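Local coordinates for protein ribonucleoside-diphosphate reductase subunit beta (PDB 4N83) that probably supplies DNA precursors as the dimanganese-binding small subunit of a ribonucleotide reductase, which converts ribonucleoside diphosphates to their deoxy forms, at residues A[164-176]-A[275-287]. Sequence-based numbering, arbitrary orientation.
Sequences GFFTPLYYLGNNK and DDVNPIVMNGIST
V281 packs against three residues of helix 162-173. From its CB the two methyls diverge: CG1, anti to the backbone N (chi1 176°), lies against L169 CB at 3.9 Å, whereas CG2 sits over one face of the F166 ring, 4.0 Å from its centroid and toward the rim, a CH-pi contact. CG2 also lies at the edge of the Y170 ring, 4.0 Å from Y170 CB. L169 continues the apolar seam, its CD1 touching I285 CG1 and its CD2 resting on the carbonyl of G284. I280 crosses the C-terminal end of the helix, with CG2 against Y170 CD1 and near N174 ND2, the amide that donates to Y170 O at 2.9 Å. Two glycines, one on each helix, let the backbones close in: G173 CA makes a CA-H...O contact of 3.4 Å with I280 O, and G284 CA lies 4.9 Å from L169 CA. N278 caps the short helix through OD1, which accepts from V281 N, while its ND2 is hydrogen-bonded to E248 OE1. With axes 7.1 Å apart, this near-perpendicular (91°) helix crossing, a glycine on each helix at the interface, seats helix 279-285, the last one modelled, on the ferritin-like helical bundle.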
# COMPACT_ATOMS: atom_id res chain seq x y z
N GLY A 164 24.84 1.04 1.30
CA GLY A 164 24.52 -0.26 1.88
C GLY A 164 24.48 -1.39 0.85
O GLY A 164 24.95 -2.49 1.13
N PHE A 165 23.93 -1.12 -0.33
CA PHE A 165 23.81 -2.14 -1.38
C PHE A 165 25.17 -2.64 -1.90
O PHE A 165 25.24 -3.73 -2.47
CB PHE A 165 22.98 -1.64 -2.57
CG PHE A 165 21.51 -1.42 -2.26
CD1 PHE A 165 20.80 -2.29 -1.43
CD2 PHE A 165 20.82 -0.36 -2.85
CE1 PHE A 165 19.46 -2.09 -1.17
CE2 PHE A 165 19.48 -0.16 -2.59
CZ PHE A 165 18.79 -1.02 -1.76
N PHE A 166 26.23 -1.85 -1.72
CA PHE A 166 27.58 -2.22 -2.17
C PHE A 166 28.06 -3.56 -1.61
O PHE A 166 28.73 -4.32 -2.31
CB PHE A 166 28.57 -1.11 -1.79
CG PHE A 166 29.96 -1.33 -2.33
CD1 PHE A 166 30.34 -0.78 -3.55
CD2 PHE A 166 30.90 -2.06 -1.62
CE1 PHE A 166 31.62 -0.97 -4.05
CE2 PHE A 166 32.18 -2.26 -2.11
CZ PHE A 166 32.54 -1.72 -3.33
N THR A 167 27.71 -3.85 -0.35
CA THR A 167 28.17 -5.07 0.32
C THR A 167 27.55 -6.36 -0.24
O THR A 167 28.29 -7.26 -0.66
CB THR A 167 27.96 -4.98 1.85
OG1 THR A 167 28.56 -3.77 2.34
CG2 THR A 167 28.60 -6.17 2.56
N PRO A 168 26.20 -6.48 -0.25
CA PRO A 168 25.60 -7.71 -0.79
C PRO A 168 25.83 -7.90 -2.29
O PRO A 168 25.89 -9.04 -2.76
CB PRO A 168 24.11 -7.53 -0.49
CG PRO A 168 23.91 -6.06 -0.37
CD PRO A 168 25.17 -5.56 0.27
N LEU A 169 25.94 -6.80 -3.04
CA LEU A 169 26.28 -6.86 -4.46
C LEU A 169 27.72 -7.34 -4.68
O LEU A 169 28.01 -8.00 -5.68
CB LEU A 169 26.09 -5.48 -5.12
CG LEU A 169 24.65 -4.97 -5.26
CD1 LEU A 169 24.65 -3.51 -5.67
CD2 LEU A 169 23.86 -5.81 -6.26
N TYR A 170 28.61 -6.99 -3.75
CA TYR A 170 30.00 -7.45 -3.79
C TYR A 170 30.08 -8.97 -3.64
O TYR A 170 30.80 -9.63 -4.40
CB TYR A 170 30.82 -6.76 -2.69
CG TYR A 170 32.18 -7.39 -2.42
CD1 TYR A 170 33.30 -7.03 -3.17
CD2 TYR A 170 32.34 -8.33 -1.40
CE1 TYR A 170 34.54 -7.60 -2.92
CE2 TYR A 170 33.58 -8.91 -1.15
CZ TYR A 170 34.67 -8.54 -1.91
OH TYR A 170 35.90 -9.11 -1.66
N TYR A 171 29.34 -9.52 -2.68
CA TYR A 171 29.33 -10.96 -2.44
C TYR A 171 28.65 -11.74 -3.56
O TYR A 171 29.08 -12.84 -3.90
CB TYR A 171 28.68 -11.28 -1.09
CG TYR A 171 29.52 -10.88 0.10
CD1 TYR A 171 30.72 -11.53 0.38
CD2 TYR A 171 29.11 -9.86 0.96
CE1 TYR A 171 31.50 -11.17 1.47
CE2 TYR A 171 29.88 -9.49 2.05
CZ TYR A 171 31.07 -10.15 2.30
OH TYR A 171 31.84 -9.79 3.39
N LEU A 172 27.59 -11.16 -4.13
CA LEU A 172 26.90 -11.77 -5.28
C LEU A 172 27.84 -11.94 -6.47
O LEU A 172 27.74 -12.91 -7.22
CB LEU A 172 25.68 -10.94 -5.69
CG LEU A 172 24.83 -11.45 -6.86
CD1 LEU A 172 24.28 -12.84 -6.58
CD2 LEU A 172 23.71 -10.48 -7.17
N GLY A 173 28.75 -10.98 -6.64
CA GLY A 173 29.77 -11.05 -7.68
C GLY A 173 30.77 -12.17 -7.47
O GLY A 173 31.33 -12.70 -8.43
N ASN A 174 31.02 -12.51 -6.21
CA ASN A 174 31.90 -13.63 -5.84
C ASN A 174 31.16 -14.97 -5.76
O ASN A 174 31.76 -15.98 -5.38
CB ASN A 174 32.60 -13.34 -4.51
CG ASN A 174 33.69 -12.30 -4.62
OD1 ASN A 174 34.87 -12.60 -4.45
ND2 ASN A 174 33.31 -11.07 -4.93
N ASN A 175 29.87 -14.98 -6.10
CA ASN A 175 29.01 -16.16 -5.99
C ASN A 175 28.77 -16.57 -4.53
O ASN A 175 28.64 -17.76 -4.22
CB ASN A 175 29.59 -17.33 -6.81
CG ASN A 175 28.53 -18.32 -7.27
OD1 ASN A 175 27.46 -17.92 -7.74
ND2 ASN A 175 28.82 -19.61 -7.17
N LYS A 176 28.70 -15.57 -3.66
CA LYS A 176 28.51 -15.77 -2.22
C LYS A 176 27.23 -15.06 -1.77
O LYS A 176 26.88 -14.01 -2.31
CB LYS A 176 29.71 -15.19 -1.45
CG LYS A 176 31.07 -15.70 -1.91
CD LYS A 176 31.62 -16.81 -1.02
CE LYS A 176 32.23 -16.25 0.26
NZ LYS A 176 32.98 -17.29 1.02
N ASP A 275 32.86 1.89 -15.30
CA ASP A 275 34.23 1.35 -15.33
C ASP A 275 35.05 1.76 -14.10
O ASP A 275 36.01 1.07 -13.74
CB ASP A 275 34.97 1.79 -16.60
CG ASP A 275 34.41 1.16 -17.86
OD1 ASP A 275 34.75 1.64 -18.96
OD2 ASP A 275 33.63 0.18 -17.77
N ASP A 276 34.67 2.87 -13.46
CA ASP A 276 35.36 3.34 -12.25
C ASP A 276 34.96 2.52 -11.03
O ASP A 276 35.78 2.28 -10.14
CB ASP A 276 35.05 4.83 -12.01
CG ASP A 276 35.52 5.71 -13.16
OD1 ASP A 276 35.06 5.49 -14.30
OD2 ASP A 276 36.32 6.63 -12.91
N VAL A 277 33.69 2.10 -10.99
CA VAL A 277 33.16 1.29 -9.89
C VAL A 277 33.78 -0.11 -9.91
O VAL A 277 34.17 -0.60 -10.97
CB VAL A 277 31.62 1.18 -9.99
CG1 VAL A 277 31.06 0.19 -8.97
CG2 VAL A 277 30.98 2.54 -9.82
N ASN A 278 33.87 -0.74 -8.74
CA ASN A 278 34.34 -2.12 -8.62
C ASN A 278 33.67 -3.02 -9.66
O ASN A 278 32.45 -2.97 -9.83
CB ASN A 278 34.07 -2.65 -7.21
CG ASN A 278 34.58 -4.07 -7.00
OD1 ASN A 278 34.05 -5.02 -7.56
ND2 ASN A 278 35.61 -4.21 -6.16
N PRO A 279 34.46 -3.85 -10.37
CA PRO A 279 33.91 -4.67 -11.45
C PRO A 279 32.98 -5.79 -10.98
O PRO A 279 32.01 -6.10 -11.67
CB PRO A 279 35.16 -5.25 -12.13
CG PRO A 279 36.19 -5.27 -11.06
CD PRO A 279 35.91 -4.07 -10.20
N ILE A 280 33.28 -6.38 -9.82
CA ILE A 280 32.49 -7.50 -9.31
C ILE A 280 31.17 -7.02 -8.69
O ILE A 280 30.22 -7.79 -8.57
CB ILE A 280 33.30 -8.37 -8.31
CG1 ILE A 280 33.06 -9.86 -8.58
CG2 ILE A 280 32.99 -8.02 -6.86
CD1 ILE A 280 33.84 -10.41 -9.75
N VAL A 281 31.12 -5.74 -8.30
CA VAL A 281 29.88 -5.11 -7.84
C VAL A 281 29.02 -4.76 -9.04
O VAL A 281 27.79 -4.85 -8.98
CB VAL A 281 30.16 -3.85 -7.00
CG1 VAL A 281 28.86 -3.15 -6.62
CG2 VAL A 281 30.95 -4.22 -5.75
N MET A 282 29.66 -4.35 -10.14
CA MET A 282 28.96 -4.09 -11.40
C MET A 282 28.52 -5.41 -12.06
O MET A 282 27.58 -5.43 -12.85
CB MET A 282 29.84 -3.28 -12.35
CG MET A 282 29.07 -2.48 -13.39
SD MET A 282 27.89 -1.30 -12.69
CE MET A 282 28.95 -0.29 -11.67
N ASN A 283 29.23 -6.49 -11.73
CA ASN A 283 28.79 -7.84 -12.08
C ASN A 283 27.53 -8.22 -11.29
O ASN A 283 26.68 -8.96 -11.80
CB ASN A 283 29.92 -8.85 -11.80
CG ASN A 283 29.53 -10.28 -12.12
OD1 ASN A 283 29.65 -11.17 -11.28
ND2 ASN A 283 29.07 -10.51 -13.35
N GLY A 284 27.43 -7.72 -10.07
CA GLY A 284 26.26 -7.93 -9.22
C GLY A 284 25.00 -7.22 -9.70
O GLY A 284 23.90 -7.75 -9.58
N ILE A 285 25.16 -6.01 -10.24
CA ILE A 285 24.03 -5.24 -10.77
C ILE A 285 23.55 -5.83 -12.11
O ILE A 285 22.35 -5.86 -12.38
CB ILE A 285 24.38 -3.74 -10.94
CG1 ILE A 285 24.68 -3.11 -9.58
CG2 ILE A 285 23.24 -2.99 -11.62
CD1 ILE A 285 25.36 -1.76 -9.65
N SER A 286 24.49 -6.29 -12.92
CA SER A 286 24.18 -6.89 -14.22
C SER A 286 24.42 -8.40 -14.20
O SER A 286 25.51 -8.88 -14.53
CB SER A 286 25.04 -6.24 -15.32
OG SER A 286 24.78 -4.85 -15.40
N THR A 287 23.39 -9.15 -13.80
CA THR A 287 23.45 -10.62 -13.79
C THR A 287 22.06 -11.23 -13.89
O THR A 287 21.09 -10.71 -13.34
CB THR A 287 24.17 -11.16 -12.53
OG1 THR A 287 24.19 -12.59 -12.56
CG2 THR A 287 23.48 -10.68 -11.25